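Local coordinates for secreted RxLR effector peptide protein (PDB 5L7S) that binds the host autophagy protein ATG8CL and stimulates autophagosome formation, co-opting the autophagy machinery of the plant cell on behalf of an invading pathogen, at residues A[12-17]-A[46-51]; A[21-26]-A[63-68]. All blocks are in the same frame, centred on the assembly; numbering follows the deposited sequence.

Interaction 1. Residues A[12-17]-A[46-51]; sequences AQLKVW and FVQWLR
Gln48 reaches from helix 44-60 toward helix 9-20 and meets Leu14, Gln13 and Trp17 there, one glutamine serving both helices with its CB against the indole and its amide bonded to Glu10 O and Arg51 NH1. Its CB lies against the six-membered ring of Trp17, 3.7 Å from Trp17 CZ3, while the backbone carbonyl oxygen of Gln48 approaches that same ring at its edge. From CB the chain starts beside its own backbone N, and a bend at chi2 (-79°) swings the amide round toward helix 9-20. At the tip the two branches part. OE1 accepts a hydrogen bond of 2.7 Å from Arg51 NH1, one turn on in the same helix, with the donor lying 33° out of the amide plane. NE2 heads for the backbone of helix 9-20, where the carbonyl of Glu10 accepts it. Gln13 NE2 lies 3.5 Å from Gln48 NE2, but as both are donors, no hydrogen bond joins them. Beside the amide, Leu14 adds apolar contact: its CD2 rests 4.0 Å from Arg51 CB. The axes of the two short segments come within 10.4 Å at their closest and cross at -47°. Both helices belong to WY-domain 1; Trp17 also touches Leu27 of helix 24-30, and on the far side of helix 44-60 Phe46 and Leu50 pack against Leu86 and Leu90 of helix 80-91.

Interaction 2. Residues A[21-26]-A[63-68]; sequences QIHPRE and QAFSDL
With CG turned anti to the main-chain N in both residues (chi1 -169° in His23, -165° in Phe65), the imidazole and the phenyl ring come to meet each other, and Pro24 and Arg25 join them around the phenyl ring. Pro24 takes a face: its CB stands 4.0 Å from the centroid of the Phe65 ring and only 17° off the normal, a CH-pi contact. Arg25 starts out anti as well but its chain bends at chi3, and its guanidinium comes to the rim of the same ring. Arg25 NH2 lies 3.8 Å from Phe65 CE1, close to the phenyl plane; the two planes are steeply inclined, and CE1 lies over one face of the guanidinium. The imidazole of His23 meets the phenyl obliquely, His23 CE1 being 4.0 Å from Phe65 CD1, and its NE2 edge faces the carbonyl oxygen of Ala64 at 3.6 Å without a hydrogen bond.

His23 is the N-cap residue of helix 24-30, and its backbone N donates to Glu26 OE2 (3.2 Å), which ties the start of the helix to its first turn. Ser66 caps helix 67-75 through a bond from Asp69 N to its OG. Helix 44-60 lines the contact too, with Phe56 against His23, Pro24 and Ala64. No hydrogen bond spans the two segments, which come from WY-domains 1 and 2. The direct contact is therefore chiefly van der Waals, CH-pi and ring packing round one buried phenylalanine, while the charge of Arg25 remains at the exposed margin.

Helix 44-60 is common ground: interaction 1 uses it directly, and interaction 2 is built beside it. Trp49 joins the two sites, since its NE1 probably donates to Pro24 O (2.9 Å) while its ring packs on Phe65. Each contact is partly buried, with a covered residue at its middle, Gln48 in the first and Phe65 in the second, and more exposed groups around it. Their chemistry nevertheless differs. Residues 12-17 and 46-51 pair helix against helix within WY-domain 1 around a polar amide, whereas residues 21-26 and 63-68 bring the start of helix 24-30 against the residues leading into helix 67-75 across the boundary between WY-domains 1 and 2 around an aromatic ring.

Interaction 1. Residues A[12-17]-A[46-51]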
# COMPACT_ATOMS: atom_id res chain seq x y z
N ALA A 12 2.24 -35.27 -17.96
CA ALA A 12 3.20 -35.17 -19.07
C ALA A 12 3.57 -33.73 -19.43
O ALA A 12 4.74 -33.45 -19.73
CB ALA A 12 2.65 -35.89 -20.30
N GLN A 13 2.58 -32.83 -19.41
CA GLN A 13 2.80 -31.40 -19.66
C GLN A 13 3.79 -30.81 -18.67
O GLN A 13 4.71 -30.08 -19.05
CB GLN A 13 1.48 -30.61 -19.58
CG GLN A 13 1.61 -29.16 -20.02
CD GLN A 13 0.31 -28.38 -19.98
OE1 GLN A 13 -0.01 -27.65 -20.92
NE2 GLN A 13 -0.43 -28.51 -18.88
N LEU A 14 3.60 -31.13 -17.39
CA LEU A 14 4.52 -30.74 -16.33
C LEU A 14 5.97 -31.15 -16.63
O LEU A 14 6.89 -30.33 -16.48
CB LEU A 14 4.04 -31.34 -15.00
CG LEU A 14 4.83 -31.06 -13.72
CD1 LEU A 14 5.11 -29.57 -13.52
CD2 LEU A 14 4.07 -31.62 -12.53
N LYS A 15 6.16 -32.39 -17.09
CA LYS A 15 7.50 -32.88 -17.45
C LYS A 15 8.12 -32.00 -18.52
O LYS A 15 9.28 -31.59 -18.41
CB LYS A 15 7.48 -34.34 -17.94
CG LYS A 15 7.03 -35.36 -16.91
CD LYS A 15 8.05 -35.59 -15.80
CE LYS A 15 7.42 -36.29 -14.59
NZ LYS A 15 6.37 -35.47 -13.92
N VAL A 16 7.33 -31.70 -19.55
CA VAL A 16 7.78 -30.86 -20.66
C VAL A 16 8.33 -29.53 -20.14
O VAL A 16 9.44 -29.14 -20.50
CB VAL A 16 6.66 -30.62 -21.71
CG1 VAL A 16 7.14 -29.66 -22.81
CG2 VAL A 16 6.18 -31.95 -22.30
N TRP A 17 7.56 -28.86 -19.28
CA TRP A 17 7.98 -27.57 -18.70
C TRP A 17 9.27 -27.68 -17.90
O TRP A 17 10.14 -26.81 -17.99
CB TRP A 17 6.89 -26.96 -17.80
CG TRP A 17 5.57 -26.67 -18.47
CD1 TRP A 17 5.32 -26.54 -19.80
CD2 TRP A 17 4.33 -26.43 -17.80
NE1 TRP A 17 3.99 -26.26 -20.01
CE2 TRP A 17 3.36 -26.19 -18.80
CE3 TRP A 17 3.94 -26.41 -16.46
CZ2 TRP A 17 2.02 -25.92 -18.49
CZ3 TRP A 17 2.61 -26.14 -16.15
CH2 TRP A 17 1.67 -25.91 -17.17
N PHE A 46 -3.53 -22.85 -13.52
CA PHE A 46 -2.92 -22.26 -12.33
C PHE A 46 -2.34 -23.33 -11.40
O PHE A 46 -1.20 -23.22 -10.96
CB PHE A 46 -3.91 -21.37 -11.56
CG PHE A 46 -3.29 -20.64 -10.40
CD1 PHE A 46 -2.26 -19.73 -10.61
CD2 PHE A 46 -3.72 -20.86 -9.10
CE1 PHE A 46 -1.67 -19.06 -9.55
CE2 PHE A 46 -3.14 -20.19 -8.03
CZ PHE A 46 -2.11 -19.29 -8.26
N VAL A 47 -3.13 -24.37 -11.13
CA VAL A 47 -2.68 -25.48 -10.27
C VAL A 47 -1.39 -26.09 -10.84
O VAL A 47 -0.42 -26.28 -10.11
CB VAL A 47 -3.77 -26.58 -10.11
CG1 VAL A 47 -3.28 -27.69 -9.18
CG2 VAL A 47 -5.07 -25.98 -9.58
N GLN A 48 -1.40 -26.36 -12.14
CA GLN A 48 -0.21 -26.83 -12.86
C GLN A 48 0.97 -25.86 -12.73
O GLN A 48 2.11 -26.28 -12.51
CB GLN A 48 -0.52 -27.10 -14.34
CG GLN A 48 -1.21 -28.43 -14.62
CD GLN A 48 -0.25 -29.61 -14.61
OE1 GLN A 48 0.12 -30.12 -13.56
NE2 GLN A 48 0.16 -30.05 -15.80
N TRP A 49 0.69 -24.56 -12.86
CA TRP A 49 1.72 -23.53 -12.68
C TRP A 49 2.37 -23.61 -11.29
O TRP A 49 3.58 -23.46 -11.18
CB TRP A 49 1.17 -22.12 -12.94
CG TRP A 49 2.22 -21.07 -12.82
CD1 TRP A 49 3.19 -20.78 -13.72
CD2 TRP A 49 2.43 -20.20 -11.70
NE1 TRP A 49 3.99 -19.77 -13.25
CE2 TRP A 49 3.54 -19.39 -12.01
CE3 TRP A 49 1.77 -20.01 -10.48
CZ2 TRP A 49 4.02 -18.41 -11.14
CZ3 TRP A 49 2.25 -19.03 -9.61
CH2 TRP A 49 3.37 -18.25 -9.95
N LEU A 50 1.56 -23.85 -10.26
CA LEU A 50 2.08 -24.02 -8.90
C LEU A 50 2.96 -25.27 -8.80
O LEU A 50 4.03 -25.22 -8.18
CB LEU A 50 0.95 -24.10 -7.87
CG LEU A 50 0.09 -22.84 -7.69
CD1 LEU A 50 -1.08 -23.13 -6.78
CD2 LEU A 50 0.91 -21.67 -7.16
N ARG A 51 2.52 -26.36 -9.42
CA ARG A 51 3.32 -27.59 -9.48
C ARG A 51 4.70 -27.34 -10.11
O ARG A 51 5.70 -27.84 -9.61
CB ARG A 51 2.57 -28.71 -10.22
CG ARG A 51 1.32 -29.20 -9.50
CD ARG A 51 0.81 -30.52 -10.07
NE ARG A 51 -0.55 -30.82 -9.61
CZ ARG A 51 -1.67 -30.73 -10.34
NH1 ARG A 51 -1.67 -30.33 -11.61
NH2 ARG A 51 -2.84 -31.04 -9.77

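Interaction 2. Residues A[21-26]-A[63-68]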
# COMPACT_ATOMS: atom_id res chain seq x y z
N GLN A 21 13.08 -26.12 -18.75
CA GLN A 21 13.66 -25.13 -17.85
C GLN A 21 13.09 -23.72 -18.09
O GLN A 21 13.80 -22.72 -18.02
CB GLN A 21 15.19 -25.13 -17.93
CG GLN A 21 15.82 -26.49 -17.72
CD GLN A 21 17.33 -26.42 -17.57
OE1 GLN A 21 18.00 -25.64 -18.24
NE2 GLN A 21 17.87 -27.25 -16.68
N ILE A 22 11.79 -23.68 -18.39
CA ILE A 22 11.06 -22.43 -18.59
C ILE A 22 10.88 -21.74 -17.24
O ILE A 22 10.56 -22.40 -16.25
CB ILE A 22 9.71 -22.65 -19.33
CG1 ILE A 22 9.13 -21.30 -19.78
CG2 ILE A 22 8.70 -23.42 -18.48
CD1 ILE A 22 7.90 -21.44 -20.65
N HIS A 23 11.11 -20.43 -17.20
CA HIS A 23 11.04 -19.67 -15.95
C HIS A 23 9.56 -19.40 -15.61
O HIS A 23 8.80 -19.03 -16.50
CB HIS A 23 11.82 -18.36 -16.07
CG HIS A 23 12.02 -17.65 -14.77
ND1 HIS A 23 11.23 -16.60 -14.37
CD2 HIS A 23 12.91 -17.86 -13.77
CE1 HIS A 23 11.63 -16.18 -13.18
NE2 HIS A 23 12.65 -16.93 -12.79
N PRO A 24 9.15 -19.57 -14.33
CA PRO A 24 7.72 -19.45 -14.02
C PRO A 24 7.06 -18.10 -14.37
O PRO A 24 5.88 -18.08 -14.70
CB PRO A 24 7.65 -19.73 -12.51
CG PRO A 24 8.88 -20.50 -12.21
CD PRO A 24 9.93 -19.94 -13.13
N ARG A 25 7.81 -16.99 -14.28
CA ARG A 25 7.29 -15.69 -14.75
C ARG A 25 6.92 -15.74 -16.24
O ARG A 25 5.86 -15.23 -16.62
CB ARG A 25 8.26 -14.53 -14.48
CG ARG A 25 7.65 -13.16 -14.78
CD ARG A 25 8.48 -11.99 -14.27
NE ARG A 25 8.24 -11.70 -12.85
CZ ARG A 25 8.98 -12.12 -11.82
NH1 ARG A 25 8.63 -11.77 -10.58
NH2 ARG A 25 10.08 -12.88 -11.99
N GLU A 26 7.78 -16.36 -17.06
CA GLU A 26 7.52 -16.51 -18.50
C GLU A 26 6.29 -17.38 -18.75
O GLU A 26 5.44 -17.03 -19.58
CB GLU A 26 8.72 -17.14 -19.23
CG GLU A 26 10.01 -16.34 -19.20
CD GLU A 26 11.22 -17.11 -19.71
OE1 GLU A 26 12.18 -16.46 -20.16
OE2 GLU A 26 11.24 -18.37 -19.65
N GLN A 63 15.22 -18.62 -3.64
CA GLN A 63 15.58 -17.33 -4.25
C GLN A 63 15.42 -17.30 -5.79
O GLN A 63 15.17 -16.24 -6.35
CB GLN A 63 16.99 -16.87 -3.82
CG GLN A 63 18.19 -17.47 -4.57
CD GLN A 63 18.30 -18.98 -4.43
OE1 GLN A 63 18.23 -19.53 -3.32
NE2 GLN A 63 18.47 -19.67 -5.55
N ALA A 64 15.55 -18.45 -6.45
CA ALA A 64 15.31 -18.56 -7.90
C ALA A 64 13.91 -18.08 -8.33
O ALA A 64 13.74 -17.57 -9.44
CB ALA A 64 15.53 -20.00 -8.38
N PHE A 65 12.93 -18.26 -7.44
CA PHE A 65 11.60 -17.66 -7.60
C PHE A 65 10.93 -17.54 -6.22
O PHE A 65 10.22 -18.45 -5.77
CB PHE A 65 10.74 -18.48 -8.56
CG PHE A 65 9.52 -17.76 -9.05
CD1 PHE A 65 9.63 -16.57 -9.78
CD2 PHE A 65 8.25 -18.28 -8.82
CE1 PHE A 65 8.51 -15.91 -10.24
CE2 PHE A 65 7.12 -17.62 -9.29
CZ PHE A 65 7.25 -16.43 -9.99
N SER A 66 11.19 -16.41 -5.56
CA SER A 66 10.87 -16.21 -4.14
C SER A 66 9.38 -16.14 -3.81
O SER A 66 8.54 -16.09 -4.70
CB SER A 66 11.55 -14.94 -3.62
OG SER A 66 10.89 -13.77 -4.09
N ASP A 67 9.09 -16.13 -2.51
CA ASP A 67 7.75 -15.85 -2.00
C ASP A 67 7.27 -14.48 -2.49
O ASP A 67 6.14 -14.35 -2.95
CB ASP A 67 7.72 -15.88 -0.46
CG ASP A 67 7.77 -17.29 0.10
OD1 ASP A 67 7.95 -18.25 -0.66
OD2 ASP A 67 7.64 -17.44 1.33
N LEU A 68 8.15 -13.48 -2.40
CA LEU A 68 7.81 -12.12 -2.82
C LEU A 68 7.62 -12.01 -4.34
O LEU A 68 6.68 -11.35 -4.79
CB LEU A 68 8.84 -11.12 -2.32
CG LEU A 68 8.98 -10.99 -0.79
CD1 LEU A 68 9.93 -9.84 -0.47
CD2 LEU A 68 7.64 -10.79 -0.10